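Local coordinates for protein TarM (Staphylococcus aureus subsp. aureus 21178, PDB 4X7R) that belongs to the group 1 glycosyl transferases of the GT-B clan and holds uridine-5'-diphosphate in a pocket, at residues K86-K90 and D148-H152; I270-I276 and F294-I299; K106-Y111 and A121-K125. The protein carries 1 engineered substitution. One frame throughout, in Å; residues are numbered along the deposited sequence.

Contacts 1 and 3 belong to the same ten-stranded antiparallel sheet: contact 3 is a pairing of two of its strands, and contact 1 lays helix 86-95 against another. Their centres are about 17 Å apart and their nearest atoms about 6 Å, without touching; along the chain, contact 3 is nested inside the loop that contact 1 closes. Contact 2 follows later in the sequence, beside a seven-stranded parallel sheet, with its centre about 50 Å from that of contact 1 and about 55 Å from that of contact 3. It is plain packing, yet the side chain of Ile270 is about 13 Å from the bound (2S)-2,3-dihydroxypropyl 2-acetamido-2-deoxy-alpha-D-glucopyranoside.

Contact 1: residues K86-K90 and D148-H152; sequences KLLYK and DNKVH
The phenol ring of Tyr89 meets the start of strand 150-157 with its hydroxyl end. At its edge, close to the ring plane, lies Lys150 CA, 3.3 Å from Tyr89 OH. Val151 CG1 and Asn149 O approach the same ring obliquely. Asn149 O comes within 3.7 Å of Tyr89 CE1. The polar link is a single hydrogen bond from Val151 N to Tyr89 OH, 3.0 Å long and moderately bent at the hydrogen (151°); the phenol oxygen is therefore the acceptor for this backbone N-H. Asp148 and Asn149 both have left-handed helical backbone angles, as in a type I' turn, and they form the tight connection of a beta hairpin between strands 139-147 and 150-157 of the large antiparallel sheet. Helix 86-95 crosses the second of these strands nearly at right angles: the short axes make 98° and pass 10.2 Å apart. Beside the phenol, Leu88 and Val151 reach toward each other tip to tip, with Leu88 CD2 3.6 Å from Val151 CG1. The Val151 torsion (chi1 63°) sets CG1 between backbone N and carbonyl carbon, where this one methyl meets both Leu88 and the phenol; it is 3.8 Å from Tyr89 CZ. Phe144 and Tyr169, on the two adjoining strands, also pack on Leu88, and Val151 leans on Phe146 and Tyr169. Lys150 turns its CB-bearing bond away from the helix, and its ammonium group forms a salt bridge with Glu171.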
loop_
_atom_site.group_PDB
_atom_site.type_symbol
_atom_site.label_atom_id
_atom_site.label_comp_id
_atom_site.label_asym_id
_atom_site.label_seq_id
_atom_site.Cartn_x
_atom_site.Cartn_y
_atom_site.Cartn_z
ATOM N N LYS A 86 -0.937 -35.656 8.779
ATOM C CA LYS A 86 -1.194 -36.106 10.153
ATOM C C LYS A 86 0.058 -36.250 11.002
ATOM O O LYS A 86 0.004 -35.956 12.193
ATOM C CB LYS A 86 -2.003 -37.423 10.169
ATOM C CG LYS A 86 -3.323 -37.376 9.381
ATOM C CD LYS A 86 -4.439 -36.712 10.166
ATOM C CE LYS A 86 -5.428 -36.023 9.276
ATOM N NZ LYS A 86 -6.294 -35.131 10.075
ATOM N N LEU A 87 1.177 -36.688 10.397
ATOM C CA LEU A 87 2.447 -36.905 11.086
ATOM C C LEU A 87 3.104 -35.664 11.674
ATOM O O LEU A 87 3.771 -35.769 12.705
ATOM C CB LEU A 87 3.438 -37.714 10.235
ATOM C CG LEU A 87 3.007 -39.143 9.870
ATOM C CD1 LEU A 87 4.067 -39.817 9.016
ATOM C CD2 LEU A 87 2.709 -39.983 11.122
ATOM N N LEU A 88 2.936 -34.497 11.027
ATOM C CA LEU A 88 3.496 -33.265 11.549
ATOM C C LEU A 88 2.733 -32.920 12.826
ATOM O O LEU A 88 3.360 -32.589 13.825
ATOM C CB LEU A 88 3.409 -32.133 10.499
ATOM C CG LEU A 88 3.788 -30.713 10.928
ATOM C CD1 LEU A 88 5.201 -30.649 11.462
ATOM C CD2 LEU A 88 3.674 -29.770 9.774
ATOM N N TYR A 89 1.393 -33.055 12.808
ATOM C CA TYR A 89 0.548 -32.760 13.969
ATOM C C TYR A 89 0.777 -33.729 15.108
ATOM O O TYR A 89 0.783 -33.303 16.266
ATOM C CB TYR A 89 -0.931 -32.694 13.579
ATOM C CG TYR A 89 -1.233 -31.520 12.678
ATOM C CD1 TYR A 89 -1.415 -30.242 13.202
ATOM C CD2 TYR A 89 -1.326 -31.682 11.293
ATOM C CE1 TYR A 89 -1.688 -29.158 12.376
ATOM C CE2 TYR A 89 -1.585 -30.598 10.454
ATOM C CZ TYR A 89 -1.779 -29.341 11.005
ATOM O OH TYR A 89 -2.057 -28.267 10.205
ATOM N N LYS A 90 1.014 -35.021 14.774
ATOM C CA LYS A 90 1.302 -36.080 15.739
ATOM C C LYS A 90 2.648 -35.803 16.406
ATOM O O LYS A 90 2.731 -35.893 17.627
ATOM C CB LYS A 90 1.291 -37.462 15.061
ATOM C CG LYS A 90 1.479 -38.634 16.043
ATOM C CD LYS A 90 1.324 -40.000 15.368
ATOM C CE LYS A 90 1.000 -41.114 16.348
ATOM N NZ LYS A 90 2.168 -41.491 17.197
ATOM N N ASP A 148 -6.470 -21.022 12.301
ATOM C CA ASP A 148 -7.594 -21.967 12.455
ATOM C C ASP A 148 -7.082 -23.396 12.719
ATOM O O ASP A 148 -7.526 -24.353 12.072
ATOM C CB ASP A 148 -8.591 -21.911 11.257
ATOM C CG ASP A 148 -9.052 -20.522 10.828
ATOM O OD1 ASP A 148 -9.379 -19.704 11.711
ATOM O OD2 ASP A 148 -9.102 -20.264 9.607
ATOM N N ASN A 149 -6.101 -23.521 13.647
ATOM C CA ASN A 149 -5.436 -24.779 14.052
ATOM C C ASN A 149 -4.639 -25.497 12.952
ATOM O O ASN A 149 -4.234 -26.645 13.132
ATOM C CB ASN A 149 -6.393 -25.734 14.800
ATOM C CG ASN A 149 -6.625 -25.379 16.249
ATOM O OD1 ASN A 149 -6.043 -24.435 16.803
ATOM N ND2 ASN A 149 -7.482 -26.150 16.902
ATOM N N LYS A 150 -4.359 -24.802 11.852
ATOM C CA LYS A 150 -3.609 -25.351 10.741
ATOM C C LYS A 150 -2.254 -24.664 10.623
ATOM O O LYS A 150 -2.188 -23.441 10.495
ATOM C CB LYS A 150 -4.404 -25.247 9.419
ATOM C CG LYS A 150 -5.722 -26.049 9.407
ATOM C CD LYS A 150 -6.170 -26.428 7.990
ATOM C CE LYS A 150 -6.608 -25.244 7.157
ATOM N NZ LYS A 150 -6.496 -25.523 5.702
ATOM N N VAL A 151 -1.170 -25.461 10.665
ATOM C CA VAL A 151 0.195 -24.942 10.519
ATOM C C VAL A 151 0.378 -24.276 9.128
ATOM O O VAL A 151 -0.117 -24.789 8.118
ATOM C CB VAL A 151 1.244 -26.058 10.832
ATOM C CG1 VAL A 151 1.145 -27.231 9.851
ATOM C CG2 VAL A 151 2.661 -25.502 10.890
ATOM N N HIS A 152 1.012 -23.103 9.089
ATOM C CA HIS A 152 1.287 -22.458 7.808
ATOM C C HIS A 152 2.769 -22.141 7.665
ATOM O O HIS A 152 3.274 -22.012 6.559
ATOM C CB HIS A 152 0.376 -21.222 7.557
ATOM C CG HIS A 152 0.664 -20.021 8.423
ATOM N ND1 HIS A 152 1.503 -19.008 7.990
ATOM C CD2 HIS A 152 0.159 -19.677 9.633
ATOM C CE1 HIS A 152 1.509 -18.103 8.956
ATOM N NE2 HIS A 152 0.709 -18.451 9.958
#

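Contact 2: residues I270-I276 and F294-I299; sequences IENANKI and FDVENI
With chi1 at -63°, Ile270 holds its CG2 methyl anti to the backbone N and over one face of the Phe294 ring, while Asn274, with OD1 nearly eclipsing CA about the CB-CG bond (chi2 2°), presents that oxygen to the backbone of Glu297 and Asn298. The first is a CH-pi contact: Ile270 CG2 lies 3.8 Å from the centroid of the Phe294 ring, displaced somewhat toward the rim. Glu271 reaches the same ring at its edge, where OE2 lies in the ring plane 4.0 Å from Phe294 CE2, the carboxylate turned 81° from the ring. Asn274 OD1 accepts two backbone N-H groups. Glu297 N, 2.9 Å from Asn274 OD1, uses a lone pair in the carbonyl plane, whereas Asn298 N, 3.2 Å from the same Asn274 OD1, comes in nearly in line with the C=O bond; both bonds are almost straight at hydrogen. A further bond, from a side chain of the other segment, runs from Asn298 ND2 to Ala273 O (3.0 Å), an oxygen that takes Ile276 N from the opposite face of its plane. Asn298 is itself the centre of an inverse gamma turn. Apolar contacts accompany the polar ones: Val296 CG1 packs 3.3 Å from Ile270 O, and Ile299 CD1 sits 3.6 Å from Ala273 CB. The contact thus joins the end of helix 264-271 to the loop of a beta-alpha-beta unit, strand 278-281, helix 284-293 and edge strand 299-301 of the parallel sheet; Ile290 of that helix packs on Ile270 and Ile299, and Val279 of the first strand touches Ala273 and Ile299.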
loop_
_atom_site.group_PDB
_atom_site.type_symbol
_atom_site.label_atom_id
_atom_site.label_comp_id
_atom_site.label_asym_id
_atom_site.label_seq_id
_atom_site.Cartn_x
_atom_site.Cartn_y
_atom_site.Cartn_z
ATOM N N ILE A 270 14.201 5.268 -13.277
ATOM C CA ILE A 270 14.464 6.370 -14.210
ATOM C C ILE A 270 15.709 6.131 -15.060
ATOM O O ILE A 270 15.643 6.262 -16.284
ATOM C CB ILE A 270 14.548 7.729 -13.472
ATOM C CG1 ILE A 270 13.213 8.094 -12.802
ATOM C CG2 ILE A 270 15.038 8.835 -14.419
ATOM C CD1 ILE A 270 13.357 9.301 -11.734
ATOM N N GLU A 271 16.831 5.782 -14.419
ATOM C CA GLU A 271 18.089 5.519 -15.118
ATOM C C GLU A 271 18.031 4.374 -16.116
ATOM O O GLU A 271 18.770 4.388 -17.104
ATOM C CB GLU A 271 19.230 5.350 -14.124
ATOM C CG GLU A 271 19.666 6.695 -13.564
ATOM C CD GLU A 271 20.708 6.667 -12.462
ATOM O OE1 GLU A 271 20.831 5.629 -11.772
ATOM O OE2 GLU A 271 21.378 7.708 -12.266
ATOM N N ASN A 272 17.107 3.433 -15.898
ATOM C CA ASN A 272 16.887 2.271 -16.764
ATOM C C ASN A 272 15.694 2.389 -17.734
ATOM O O ASN A 272 15.359 1.404 -18.396
ATOM C CB ASN A 272 16.794 1.008 -15.897
ATOM C CG ASN A 272 18.160 0.629 -15.409
ATOM O OD1 ASN A 272 19.064 0.369 -16.197
ATOM N ND2 ASN A 272 18.392 0.773 -14.129
ATOM N N ALA A 273 15.080 3.598 -17.842
ATOM C CA ALA A 273 13.896 3.856 -18.687
ATOM C C ALA A 273 14.098 3.477 -20.141
ATOM O O ALA A 273 13.197 2.904 -20.760
ATOM C CB ALA A 273 13.473 5.315 -18.578
ATOM N N ASN A 274 15.296 3.775 -20.679
ATOM C CA ASN A 274 15.629 3.487 -22.073
ATOM C C ASN A 274 15.781 2.004 -22.380
ATOM O O ASN A 274 15.779 1.635 -23.546
ATOM C CB ASN A 274 16.856 4.280 -22.516
ATOM C CG ASN A 274 16.588 5.748 -22.711
ATOM O OD1 ASN A 274 15.483 6.253 -22.491
ATOM N ND2 ASN A 274 17.601 6.471 -23.135
ATOM N N LYS A 275 15.881 1.162 -21.349
ATOM C CA LYS A 275 16.048 -0.287 -21.504
ATOM C C LYS A 275 14.714 -1.047 -21.429
ATOM O O LYS A 275 14.715 -2.253 -21.613
ATOM C CB LYS A 275 17.059 -0.829 -20.476
ATOM C CG LYS A 275 18.465 -0.256 -20.654
ATOM C CD LYS A 275 19.475 -0.947 -19.756
ATOM C CE LYS A 275 20.838 -0.302 -19.833
ATOM N NZ LYS A 275 20.876 1.014 -19.123
ATOM N N ILE A 276 13.577 -0.347 -21.170
ATOM C CA ILE A 276 12.238 -0.955 -21.078
ATOM C C ILE A 276 11.275 -0.213 -22.017
ATOM O O ILE A 276 11.713 0.674 -22.762
ATOM C CB ILE A 276 11.714 -1.090 -19.602
ATOM C CG1 ILE A 276 11.599 0.279 -18.885
ATOM C CG2 ILE A 276 12.574 -2.102 -18.789
ATOM C CD1 ILE A 276 10.786 0.288 -17.609
ATOM N N PHE A 294 18.180 13.769 -15.911
ATOM C CA PHE A 294 18.687 12.435 -16.298
ATOM C C PHE A 294 18.936 12.253 -17.804
ATOM O O PHE A 294 18.268 12.893 -18.624
ATOM C CB PHE A 294 17.724 11.341 -15.781
ATOM C CG PHE A 294 17.618 11.253 -14.272
ATOM C CD1 PHE A 294 16.678 12.015 -13.573
ATOM C CD2 PHE A 294 18.449 10.398 -13.547
ATOM C CE1 PHE A 294 16.589 11.950 -12.178
ATOM C CE2 PHE A 294 18.357 10.325 -12.146
ATOM C CZ PHE A 294 17.429 11.100 -11.470
ATOM N N ASP A 295 19.882 11.356 -18.164
ATOM C CA ASP A 295 20.204 11.030 -19.566
ATOM C C ASP A 295 19.320 9.855 -20.074
ATOM O O ASP A 295 19.836 8.759 -20.362
ATOM C CB ASP A 295 21.714 10.715 -19.755
ATOM C CG ASP A 295 22.152 10.527 -21.212
ATOM O OD1 ASP A 295 21.469 11.063 -22.115
ATOM O OD2 ASP A 295 23.170 9.832 -21.445
ATOM N N VAL A 296 17.981 10.091 -20.144
ATOM C CA VAL A 296 16.962 9.125 -20.588
ATOM C C VAL A 296 15.887 9.826 -21.418
ATOM O O VAL A 296 15.695 11.024 -21.260
ATOM C CB VAL A 296 16.337 8.288 -19.435
ATOM C CG1 VAL A 296 17.300 7.226 -18.932
ATOM C CG2 VAL A 296 15.812 9.167 -18.292
ATOM N N GLU A 297 15.197 9.091 -22.300
ATOM C CA GLU A 297 14.146 9.665 -23.146
ATOM C C GLU A 297 12.748 9.084 -22.876
ATOM O O GLU A 297 11.763 9.834 -22.931
ATOM C CB GLU A 297 14.512 9.506 -24.629
ATOM C CG GLU A 297 15.523 10.538 -25.117
ATOM C CD GLU A 297 16.191 10.253 -26.451
ATOM O OE1 GLU A 297 16.074 9.109 -26.950
ATOM O OE2 GLU A 297 16.872 11.164 -26.976
ATOM N N ASN A 298 12.678 7.756 -22.568
ATOM C CA ASN A 298 11.469 6.953 -22.328
ATOM C C ASN A 298 10.638 7.310 -21.088
ATOM O O ASN A 298 10.230 6.403 -20.359
ATOM C CB ASN A 298 11.849 5.461 -22.268
ATOM C CG ASN A 298 11.743 4.703 -23.556
ATOM O OD1 ASN A 298 11.548 5.263 -24.632
ATOM N ND2 ASN A 298 11.894 3.395 -23.469
ATOM N N ILE A 299 10.350 8.593 -20.878
ATOM C CA ILE A 299 9.548 9.110 -19.773
ATOM C C ILE A 299 8.237 9.615 -20.362
ATOM O O ILE A 299 8.244 10.444 -21.268
ATOM C CB ILE A 299 10.306 10.230 -18.982
ATOM C CG1 ILE A 299 11.783 9.848 -18.671
ATOM C CG2 ILE A 299 9.525 10.661 -17.734
ATOM C CD1 ILE A 299 12.052 8.534 -17.734
#

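Contact 3: residues K106-Y111 and A121-K125; sequences KGISRY and AYIRK
Ser109 and Ile123 hold the tight middle of the contact as an antiparallel hydrogen-bonded pair, with Ser109 N 2.9 Å from Ile123 O and Ile123 N 3.0 Å from Ser109 O, the latter almost straight at hydrogen (175°). Lys125 N, 2.8 Å from Gly107 O, stands above the plane of that carbonyl, while at the other end the bond from Ala121 N to Tyr111 O stretches to 3.3 Å. Tyr111 and Ile123 pack on the same face as Ala121, Tyr111 CE1 lying 3.5 Å from Ile123 CD1, and Leu96 touches all three. These backbone pairs make the beta hairpin of strands 108-113 and 119-126, flanked by strands 99-103 and 129-136. Packing is equally close on the opposite face: with CG anti to the backbone N (chi1 171°), Tyr122 swings its ring toward Ile108, whose CG2 is 3.6 Å from Tyr122 CE1. The CD1-CE1 side of the Tyr122 ring lies over one face of the Arg110 guanidinium, toward its rim, but the planes differ by 57°, so no parallel stack forms; Arg110 NH1 pairs with Glu104. The solvent side lies at exposed Arg124 and Lys125. The Arg124 side chain meets Ile108 through CG, 3.8 Å from Ile108 CG1, the two lying side by side, and the end of Lys125 leads away from strand 108-113.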
loop_
_atom_site.group_PDB
_atom_site.type_symbol
_atom_site.label_atom_id
_atom_site.label_comp_id
_atom_site.label_asym_id
_atom_site.label_seq_id
_atom_site.Cartn_x
_atom_site.Cartn_y
_atom_site.Cartn_z
ATOM N N LYS A 106 -5.099 -16.369 29.656
ATOM C CA LYS A 106 -6.000 -17.120 28.787
ATOM C C LYS A 106 -5.317 -17.125 27.414
ATOM O O LYS A 106 -4.965 -16.062 26.890
ATOM C CB LYS A 106 -7.397 -16.470 28.733
ATOM C CG LYS A 106 -8.265 -16.799 29.946
ATOM C CD LYS A 106 -9.535 -15.952 29.994
ATOM C CE LYS A 106 -10.310 -16.164 31.276
ATOM N NZ LYS A 106 -11.523 -15.306 31.342
ATOM N N GLY A 107 -5.050 -18.318 26.895
ATOM C CA GLY A 107 -4.359 -18.489 25.622
ATOM C C GLY A 107 -2.860 -18.699 25.760
ATOM O O GLY A 107 -2.257 -19.348 24.903
ATOM N N ILE A 108 -2.244 -18.159 26.841
ATOM C CA ILE A 108 -0.808 -18.275 27.119
ATOM C C ILE A 108 -0.514 -19.397 28.128
ATOM O O ILE A 108 -1.055 -19.380 29.236
ATOM C CB ILE A 108 -0.173 -16.910 27.529
ATOM C CG1 ILE A 108 -0.441 -15.830 26.454
ATOM C CG2 ILE A 108 1.334 -17.056 27.808
ATOM C CD1 ILE A 108 -0.191 -14.384 26.880
ATOM N N SER A 109 0.364 -20.355 27.755
ATOM C CA SER A 109 0.779 -21.452 28.636
ATOM C C SER A 109 2.217 -21.901 28.367
ATOM O O SER A 109 2.720 -21.718 27.258
ATOM C CB SER A 109 -0.182 -22.634 28.532
ATOM O OG SER A 109 -1.452 -22.316 29.076
ATOM N N ARG A 110 2.875 -22.485 29.391
ATOM C CA ARG A 110 4.238 -23.015 29.296
ATOM C C ARG A 110 4.267 -24.492 29.631
ATOM O O ARG A 110 3.412 -24.969 30.382
ATOM C CB ARG A 110 5.242 -22.211 30.126
ATOM C CG ARG A 110 5.580 -20.864 29.506
ATOM C CD ARG A 110 6.432 -20.014 30.438
ATOM N NE ARG A 110 6.701 -18.695 29.866
ATOM C CZ ARG A 110 5.902 -17.640 29.998
ATOM N NH1 ARG A 110 4.780 -17.731 30.702
ATOM N NH2 ARG A 110 6.214 -16.489 29.422
ATOM N N TYR A 111 5.201 -25.237 29.017
ATOM C CA TYR A 111 5.290 -26.690 29.181
ATOM C C TYR A 111 6.674 -27.112 29.614
ATOM O O TYR A 111 7.655 -26.675 29.023
ATOM C CB TYR A 111 4.812 -27.421 27.894
ATOM C CG TYR A 111 3.391 -27.052 27.519
ATOM C CD1 TYR A 111 3.115 -25.875 26.829
ATOM C CD2 TYR A 111 2.313 -27.819 27.954
ATOM C CE1 TYR A 111 1.808 -25.470 26.582
ATOM C CE2 TYR A 111 0.999 -27.441 27.678
ATOM C CZ TYR A 111 0.754 -26.267 26.987
ATOM O OH TYR A 111 -0.532 -25.874 26.705
ATOM N N ALA A 121 7.999 -25.978 25.819
ATOM C CA ALA A 121 7.269 -25.088 24.930
ATOM C C ALA A 121 6.543 -23.930 25.570
ATOM O O ALA A 121 6.222 -23.944 26.753
ATOM C CB ALA A 121 6.306 -25.887 24.056
ATOM N N TYR A 122 6.268 -22.938 24.740
ATOM C CA TYR A 122 5.479 -21.756 25.010
ATOM C C TYR A 122 4.396 -21.731 23.920
ATOM O O TYR A 122 4.720 -21.770 22.726
ATOM C CB TYR A 122 6.358 -20.500 24.926
ATOM C CG TYR A 122 5.588 -19.204 24.974
ATOM C CD1 TYR A 122 5.298 -18.585 26.188
ATOM C CD2 TYR A 122 5.201 -18.556 23.802
ATOM C CE1 TYR A 122 4.610 -17.373 26.235
ATOM C CE2 TYR A 122 4.507 -17.349 23.838
ATOM C CZ TYR A 122 4.214 -16.762 25.057
ATOM O OH TYR A 122 3.538 -15.568 25.092
ATOM N N ILE A 123 3.118 -21.682 24.332
ATOM C CA ILE A 123 1.981 -21.595 23.406
ATOM C C ILE A 123 1.183 -20.324 23.701
ATOM O O ILE A 123 0.819 -20.092 24.855
ATOM C CB ILE A 123 1.079 -22.870 23.397
ATOM C CG1 ILE A 123 1.916 -24.158 23.153
ATOM C CG2 ILE A 123 -0.065 -22.712 22.362
ATOM C CD1 ILE A 123 1.170 -25.454 23.112
ATOM N N ARG A 124 0.916 -19.516 22.663
ATOM C CA ARG A 124 0.121 -18.295 22.754
ATOM C C ARG A 124 -1.029 -18.371 21.732
ATOM O O ARG A 124 -0.792 -18.327 20.520
ATOM C CB ARG A 124 1.004 -17.045 22.542
ATOM C CG ARG A 124 0.299 -15.698 22.733
ATOM C CD ARG A 124 0.860 -14.611 21.813
ATOM N NE ARG A 124 2.306 -14.419 21.987
ATOM C CZ ARG A 124 3.153 -14.098 21.012
ATOM N NH1 ARG A 124 2.712 -13.912 19.774
ATOM N NH2 ARG A 124 4.449 -13.963 21.268
ATOM N N LYS A 125 -2.271 -18.474 22.248
ATOM C CA LYS A 125 -3.521 -18.532 21.477
ATOM C C LYS A 125 -4.270 -17.182 21.573
ATOM O O LYS A 125 -4.640 -16.759 22.672
ATOM C CB LYS A 125 -4.437 -19.662 22.005
ATOM C CG LYS A 125 -3.995 -21.082 21.689
ATOM C CD LYS A 125 -4.913 -22.085 22.388
ATOM C CE LYS A 125 -4.588 -23.522 22.065
ATOM N NZ LYS A 125 -5.604 -24.459 22.614
#